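Local structure of cytochrome C (Marichromatium purpuratum 984, 5LO9) at residues 294-307 and 355-367. The protein probably oxidises thiosulfate to tetrathionate, and may run the reverse reaction, passing electrons through its four c-type hemes as a fusion of TsdB and TsdA. Residues are numbered along the deposited sequence; the frame is centred on the assembly and turned at random.
Sequences NGRRADASPMWAAW and ALQSYIFWLATGA. With HEC (heme c), chain E; EDO (1,2-ethanediol), chain B; EDO (1,2-ethanediol), chain X; EDO (1,2-ethanediol), chain S.
Trp307 lies along helix 351-363 with one face of its indole against the backbone and CB of Phe361. Phe361 CB sits almost squarely over the six-membered ring, 3.9 Å from its centroid, a CH-pi contact. The phenyl group then turns its edge to the pyrrole side, bringing Phe361 CD2 within 3.5 Å of Trp307 NE1; phenyl and five-membered ring meet obliquely, planes 59° apart. With CG anti to the backbone N (chi1 -178°), the indole reaches from Ala364, whose CB meets Trp307 CB at 3.7 Å, down to Gln357 O. Ile360 CG2 touches both Trp307 CE3 and Met303 CB, and Leu363 CD1 also meets Met303 CB.

This is probably the TsdA-like, catalytic part of the chain, since most of the thiosulfate pocket, including Cys330, lies between these two segments in sequence. The segment 294-307 follows the CXXCH motif of a c-type cytochrome, with Cys287 and Cys290 covalently bound to heme and His291 an axial iron ligand. Met303 faces both ways: its CB rests on the helix, while the chain bends at chi2 and chi3 to lay CE 3.6 Å from heme atom C3A. Beyond the two segments, Ile360 also packs on Ile327 of helix 323-332, and Phe361 meets Tyr310 of the second subunit.

The polar part is concentrated at Tyr359, whose OH donates to Asn294 O at 2.6 Å, close to the phenol ring plane. Within 294-307, Trp304 NE1 donates a hydrogen bond to Arg296 O at 2.9 Å, approaching from above the carbonyl plane, while Trp304 CB packs on Ala364. Leu363 CD2 lies 3.9 Å from Arg296 CZ, over one face of the guanidinium. Arg296 NH2 is hydrogen-bonded to Pro247 O and comes within 3.6 Å of Trp362 CH2, guanidinium and ring planes nearly perpendicular (89°).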
loop_
_atom_site.group_PDB
_atom_site.type_symbol
_atom_site.label_atom_id
_atom_site.label_comp_id
_atom_site.label_asym_id
_atom_site.label_seq_id
_atom_site.Cartn_x
_atom_site.Cartn_y
_atom_site.Cartn_z
ATOM N N ASN A 294 -19.929 -0.142 -4.429
ATOM C CA ASN A 294 -18.869 0.813 -4.086
ATOM C C ASN A 294 -17.567 0.101 -3.737
ATOM O O ASN A 294 -16.821 0.514 -2.849
ATOM C CB ASN A 294 -19.314 1.739 -2.960
ATOM C CG ASN A 294 -18.758 3.141 -3.115
ATOM O OD1 ASN A 294 -18.610 3.646 -4.238
ATOM N ND2 ASN A 294 -18.490 3.796 -1.986
ATOM N N GLY A 295 -17.272 -0.947 -4.492
ATOM C CA GLY A 295 -16.050 -1.671 -4.334
ATOM C C GLY A 295 -16.142 -2.847 -3.411
ATOM O O GLY A 295 -15.120 -3.495 -3.187
ATOM N N ARG A 296 -17.334 -3.202 -2.926
ATOM C CA ARG A 296 -17.423 -4.304 -1.962
ATOM C C ARG A 296 -17.837 -5.642 -2.559
ATOM O O ARG A 296 -17.661 -6.669 -1.893
ATOM C CB ARG A 296 -18.414 -3.970 -0.856
ATOM C CG ARG A 296 -18.179 -2.646 -0.147
ATOM C CD ARG A 296 -19.354 -2.287 0.692
ATOM N NE ARG A 296 -19.054 -1.414 1.813
ATOM C CZ ARG A 296 -18.715 -1.843 3.021
ATOM N NH1 ARG A 296 -18.583 -3.145 3.280
ATOM N NH2 ARG A 296 -18.489 -0.957 3.963
ATOM N N ARG A 297 -18.352 -5.667 -3.788
ATOM C CA ARG A 297 -19.057 -6.837 -4.304
ATOM C C ARG A 297 -18.115 -7.889 -4.870
ATOM O O ARG A 297 -17.438 -7.667 -5.892
ATOM C CB ARG A 297 -20.021 -6.410 -5.389
ATOM C CG ARG A 297 -20.765 -7.548 -6.032
ATOM C CD ARG A 297 -21.900 -7.983 -5.175
ATOM N NE ARG A 297 -22.899 -8.737 -5.935
ATOM C CZ ARG A 297 -23.844 -9.491 -5.394
ATOM N NH1 ARG A 297 -23.942 -9.632 -4.083
ATOM N NH2 ARG A 297 -24.706 -10.077 -6.180
ATOM N N ALA A 298 -18.104 -9.049 -4.232
ATOM C CA ALA A 298 -17.417 -10.179 -4.824
ATOM C C ALA A 298 -17.932 -10.439 -6.232
ATOM O O ALA A 298 -19.134 -10.318 -6.520
ATOM C CB ALA A 298 -17.618 -11.421 -3.982
ATOM N N ASP A 299 -16.997 -10.806 -7.102
ATOM C CA ASP A 299 -17.218 -11.080 -8.520
ATOM C C ASP A 299 -17.556 -9.819 -9.322
ATOM O O ASP A 299 -17.899 -9.922 -10.503
ATOM C CB ASP A 299 -18.300 -12.134 -8.729
ATOM C CG ASP A 299 -17.895 -13.524 -8.232
ATOM O OD1 ASP A 299 -16.688 -13.901 -8.271
ATOM O OD2 ASP A 299 -18.820 -14.262 -7.817
ATOM N N ALA A 300 -17.408 -8.631 -8.729
ATOM C CA ALA A 300 -17.465 -7.363 -9.442
ATOM C C ALA A 300 -16.213 -6.541 -9.131
ATOM O O ALA A 300 -16.292 -5.364 -8.776
ATOM C CB ALA A 300 -18.735 -6.588 -9.087
ATOM N N SER A 301 -15.025 -7.168 -9.265
ATOM C CA SER A 301 -13.719 -6.605 -8.891
ATOM C C SER A 301 -13.793 -5.821 -7.593
ATOM O O SER A 301 -13.630 -4.588 -7.562
ATOM C CB SER A 301 -13.141 -5.695 -9.961
ATOM O OG SER A 301 -12.544 -6.487 -10.940
ATOM N N PRO A 302 -14.035 -6.506 -6.498
ATOM C CA PRO A 302 -14.018 -5.824 -5.215
ATOM C C PRO A 302 -12.611 -5.307 -4.919
ATOM O O PRO A 302 -11.595 -5.877 -5.339
ATOM C CB PRO A 302 -14.485 -6.909 -4.237
ATOM C CG PRO A 302 -14.043 -8.214 -4.899
ATOM C CD PRO A 302 -14.216 -7.959 -6.375
ATOM N N MET A 303 -12.567 -4.191 -4.203
ATOM C CA MET A 303 -11.300 -3.553 -3.903
ATOM C C MET A 303 -10.553 -4.295 -2.816
ATOM O O MET A 303 -9.313 -4.280 -2.786
ATOM C CB MET A 303 -11.556 -2.111 -3.496
ATOM C CG MET A 303 -12.077 -1.254 -4.645
ATOM S SD MET A 303 -10.849 -0.942 -5.957
ATOM C CE MET A 303 -11.285 -2.182 -7.174
ATOM N N TRP A 304 -11.277 -4.969 -1.930
ATOM C CA TRP A 304 -10.585 -5.710 -0.884
ATOM C C TRP A 304 -9.746 -6.839 -1.467
ATOM O O TRP A 304 -8.696 -7.168 -0.925
ATOM C CB TRP A 304 -11.556 -6.262 0.144
ATOM C CG TRP A 304 -12.820 -6.835 -0.376
ATOM C CD1 TRP A 304 -14.031 -6.205 -0.465
ATOM C CD2 TRP A 304 -13.032 -8.168 -0.816
ATOM N NE1 TRP A 304 -14.968 -7.062 -0.944
ATOM C CE2 TRP A 304 -14.380 -8.282 -1.158
ATOM C CE3 TRP A 304 -12.210 -9.283 -0.950
ATOM C CZ2 TRP A 304 -14.921 -9.463 -1.631
ATOM C CZ3 TRP A 304 -12.750 -10.450 -1.437
ATOM C CH2 TRP A 304 -14.087 -10.530 -1.768
ATOM N N ALA A 305 -10.154 -7.429 -2.575
ATOM C CA ALA A 305 -9.316 -8.481 -3.126
ATOM C C ALA A 305 -8.109 -7.913 -3.839
ATOM O O ALA A 305 -7.154 -8.648 -4.105
ATOM C CB ALA A 305 -10.108 -9.345 -4.112
ATOM N N ALA A 306 -8.134 -6.623 -4.149
ATOM C CA ALA A 306 -7.059 -6.005 -4.902
ATOM C C ALA A 306 -5.978 -5.457 -3.983
ATOM O O ALA A 306 -4.794 -5.548 -4.310
ATOM C CB ALA A 306 -7.617 -4.888 -5.780
ATOM N N TRP A 307 -6.363 -4.905 -2.832
ATOM C CA TRP A 307 -5.378 -4.293 -1.946
ATOM C C TRP A 307 -4.223 -5.235 -1.619
ATOM O O TRP A 307 -3.054 -4.826 -1.634
ATOM C CB TRP A 307 -6.045 -3.841 -0.650
ATOM C CG TRP A 307 -5.071 -3.164 0.269
ATOM C CD1 TRP A 307 -4.464 -3.682 1.398
ATOM C CD2 TRP A 307 -4.558 -1.851 0.110
ATOM N NE1 TRP A 307 -3.616 -2.756 1.931
ATOM C CE2 TRP A 307 -3.662 -1.620 1.162
ATOM C CE3 TRP A 307 -4.770 -0.843 -0.826
ATOM C CZ2 TRP A 307 -3.001 -0.417 1.310
ATOM C CZ3 TRP A 307 -4.096 0.352 -0.675
ATOM C CH2 TRP A 307 -3.223 0.548 0.372
ATOM N N ALA A 355 -6.933 9.452 -0.482
ATOM C CA ALA A 355 -8.237 9.013 -0.006
ATOM C C ALA A 355 -8.618 7.677 -0.644
ATOM O O ALA A 355 -9.033 6.742 0.050
ATOM C CB ALA A 355 -9.288 10.094 -0.278
ATOM N N LEU A 356 -8.461 7.548 -1.963
ATOM C CA LEU A 356 -8.859 6.302 -2.585
ATOM C C LEU A 356 -8.074 5.150 -1.995
ATOM O O LEU A 356 -8.641 4.092 -1.695
ATOM C CB LEU A 356 -8.679 6.364 -4.097
ATOM C CG LEU A 356 -9.702 7.220 -4.869
ATOM C CD1 LEU A 356 -9.201 7.505 -6.302
ATOM C CD2 LEU A 356 -11.042 6.515 -4.888
ATOM N N GLN A 357 -6.778 5.343 -1.784
ATOM C CA GLN A 357 -6.008 4.275 -1.168
ATOM C C GLN A 357 -6.424 4.042 0.279
ATOM O O GLN A 357 -6.389 2.910 0.750
ATOM C CB GLN A 357 -4.529 4.570 -1.238
ATOM C CG GLN A 357 -3.990 4.452 -2.631
ATOM C CD GLN A 357 -2.497 4.532 -2.693
ATOM O OE1 GLN A 357 -1.809 3.508 -2.672
ATOM N NE2 GLN A 357 -1.975 5.746 -2.757
ATOM N N SER A 358 -6.834 5.071 0.998
ATOM C CA SER A 358 -7.290 4.835 2.366
ATOM C C SER A 358 -8.600 4.057 2.385
ATOM O O SER A 358 -8.785 3.136 3.196
ATOM C CB SER A 358 -7.466 6.158 3.100
ATOM O OG SER A 358 -6.210 6.777 3.325
ATOM N N TYR A 359 -9.525 4.426 1.502
ATOM C CA TYR A 359 -10.797 3.729 1.434
ATOM C C TYR A 359 -10.571 2.277 1.058
ATOM O O TYR A 359 -11.123 1.366 1.692
ATOM C CB TYR A 359 -11.705 4.424 0.417
ATOM C CG TYR A 359 -12.987 3.715 0.137
ATOM C CD1 TYR A 359 -13.900 3.496 1.140
ATOM C CD2 TYR A 359 -13.273 3.232 -1.122
ATOM C CE1 TYR A 359 -15.066 2.834 0.901
ATOM C CE2 TYR A 359 -14.458 2.562 -1.375
ATOM C CZ TYR A 359 -15.353 2.378 -0.354
ATOM O OH TYR A 359 -16.527 1.708 -0.588
ATOM N N ILE A 360 -9.721 2.032 0.062
ATOM C CA ILE A 360 -9.510 0.663 -0.378
ATOM C C ILE A 360 -8.838 -0.149 0.713
ATOM O O ILE A 360 -9.137 -1.327 0.899
ATOM C CB ILE A 360 -8.692 0.652 -1.666
ATOM C CG1 ILE A 360 -9.512 1.233 -2.822
ATOM C CG2 ILE A 360 -8.262 -0.731 -1.972
ATOM C CD1 ILE A 360 -8.667 1.690 -4.044
ATOM N N PHE A 361 -7.880 0.452 1.404
ATOM C CA PHE A 361 -7.204 -0.203 2.518
ATOM C C PHE A 361 -8.211 -0.600 3.569
ATOM O O PHE A 361 -8.211 -1.733 4.059
ATOM C CB PHE A 361 -6.160 0.772 3.096
ATOM C CG PHE A 361 -5.527 0.368 4.432
ATOM C CD1 PHE A 361 -5.706 1.153 5.564
ATOM C CD2 PHE A 361 -4.678 -0.732 4.518
ATOM C CE1 PHE A 361 -5.095 0.812 6.762
ATOM C CE2 PHE A 361 -4.056 -1.064 5.721
ATOM C CZ PHE A 361 -4.272 -0.296 6.843
ATOM N N TRP A 362 -9.095 0.323 3.916
ATOM C CA TRP A 362 -10.085 0.036 4.941
ATOM C C TRP A 362 -10.998 -1.130 4.550
ATOM O O TRP A 362 -11.233 -2.036 5.360
ATOM C CB TRP A 362 -10.891 1.291 5.210
ATOM C CG TRP A 362 -12.046 1.048 6.072
ATOM C CD1 TRP A 362 -12.019 0.694 7.373
ATOM C CD2 TRP A 362 -13.425 1.173 5.715
ATOM N NE1 TRP A 362 -13.292 0.587 7.859
ATOM C CE2 TRP A 362 -14.175 0.882 6.862
ATOM C CE3 TRP A 362 -14.090 1.502 4.542
ATOM C CZ2 TRP A 362 -15.548 0.894 6.873
ATOM C CZ3 TRP A 362 -15.446 1.523 4.552
ATOM C CH2 TRP A 362 -16.171 1.212 5.712
ATOM N N LEU A 363 -11.501 -1.148 3.303
ATOM C CA LEU A 363 -12.369 -2.254 2.886
ATOM C C LEU A 363 -11.685 -3.597 3.048
ATOM O O LEU A 363 -12.366 -4.619 3.208
ATOM C CB LEU A 363 -12.796 -2.111 1.440
ATOM C CG LEU A 363 -13.726 -0.968 1.109
ATOM C CD1 LEU A 363 -13.970 -0.949 -0.370
ATOM C CD2 LEU A 363 -15.023 -1.115 1.896
ATOM N N ALA A 364 -10.354 -3.610 3.000
ATOM C CA ALA A 364 -9.545 -4.821 3.026
ATOM C C ALA A 364 -9.139 -5.250 4.435
ATOM O O ALA A 364 -8.327 -6.184 4.579
ATOM C CB ALA A 364 -8.302 -4.632 2.185
ATOM N N THR A 365 -9.670 -4.585 5.466
ATOM C CA THR A 365 -9.356 -4.933 6.847
ATOM C C THR A 365 -9.498 -6.429 7.098
ATOM O O THR A 365 -10.563 -7.023 6.869
ATOM C CB THR A 365 -10.268 -4.173 7.792
ATOM O OG1 THR A 365 -10.117 -2.762 7.628
ATOM C CG2 THR A 365 -9.852 -4.498 9.133
ATOM N N GLY A 366 -8.413 -7.028 7.551
ATOM C CA GLY A 366 -8.370 -8.418 7.901
ATOM C C GLY A 366 -7.819 -9.343 6.839
ATOM O O GLY A 366 -7.458 -10.487 7.164
ATOM N N ALA A 367 -7.748 -8.888 5.588
ATOM C CA ALA A 367 -7.373 -9.757 4.484
ATOM C C ALA A 367 -5.867 -10.018 4.462
ATOM O O ALA A 367 -5.066 -9.163 4.848
ATOM C CB ALA A 367 -7.813 -9.157 3.161
HETATM FE FE HEC E . -11.293 -0.314 -12.193
HETATM C CHA HEC E . -9.471 -3.316 -12.099
HETATM C CHB HEC E . -9.740 0.759 -9.245
HETATM C CHC HEC E . -12.926 2.807 -12.441
HETATM C CHD HEC E . -13.118 -1.521 -14.845
HETATM N NA HEC E . -9.876 -1.146 -10.916
HETATM C C1A HEC E . -9.275 -2.322 -11.059
HETATM C C2A HEC E . -8.299 -2.617 -9.988
HETATM C C3A HEC E . -8.376 -1.437 -9.144
HETATM C C4A HEC E . -9.385 -0.572 -9.804
HETATM C CMA HEC E . -7.620 -1.194 -7.888
HETATM C CAA HEC E . -7.476 -3.868 -9.810
HETATM C CBA HEC E . -8.395 -5.006 -9.377
HETATM C CGA HEC E . -7.607 -6.259 -9.035
HETATM O O1A HEC E . -8.194 -7.125 -8.348
HETATM O O2A HEC E . -6.421 -6.406 -9.459
HETATM N NB HEC E . -11.341 1.452 -11.081
HETATM C C1B HEC E . -10.652 1.674 -9.940
HETATM C C2B HEC E . -10.870 3.016 -9.391
HETATM C C3B HEC E . -11.800 3.618 -10.337
HETATM C C4B HEC E . -12.012 2.564 -11.346
HETATM C CMB HEC E . -10.307 3.600 -8.145
HETATM C CAB HEC E . -12.365 5.000 -10.285
HETATM C CBB HEC E . -11.203 5.979 -10.448
HETATM N NC HEC E . -12.755 0.509 -13.437
HETATM C C1C HEC E . -13.292 1.737 -13.374
HETATM C C2C HEC E . -14.374 1.951 -14.362
HETATM C C3C HEC E . -14.419 0.666 -15.079
HETATM C C4C HEC E . -13.381 -0.148 -14.405
HETATM C CMC HEC E . -15.182 3.209 -14.555
HETATM C CAC HEC E . -15.333 0.193 -16.194
HETATM C CBC HEC E . -15.378 1.169 -17.326
HETATM N ND HEC E . -11.268 -2.096 -13.274
HETATM C C1D HEC E . -12.068 -2.374 -14.292
HETATM C C2D HEC E . -11.834 -3.717 -14.853
HETATM C C3D HEC E . -10.734 -4.287 -14.055
HETATM C C4D HEC E . -10.478 -3.163 -13.113
HETATM C CMD HEC E . -12.577 -4.290 -16.010
HETATM C CAD HEC E . -10.054 -5.641 -14.145
HETATM C CBD HEC E . -9.426 -5.982 -15.514
HETATM C CGD HEC E . -8.277 -5.093 -16.035
HETATM O O1D HEC E . -8.369 -3.830 -16.113
HETATM O O2D HEC E . -7.231 -5.673 -16.434
HETATM C C1 EDO B . -19.760 3.801 1.252
HETATM O O1 EDO B . -20.718 3.586 0.235
HETATM C C2 EDO B . -19.241 2.437 1.736
HETATM O O2 EDO B . -17.911 1.981 1.390
HETATM C C1 EDO X . -8.498 0.075 9.244
HETATM O O1 EDO X . -9.518 -0.778 9.816
HETATM C C2 EDO X . -7.251 -0.004 10.139
HETATM O O2 EDO X . -7.208 1.071 11.095
HETATM C C1 EDO S . 1.419 1.147 -2.761
HETATM O O1 EDO S . 0.541 1.979 -3.576
HETATM C C2 EDO S . 0.752 -0.174 -2.325
HETATM O O2 EDO S . 0.800 -1.225 -3.376
#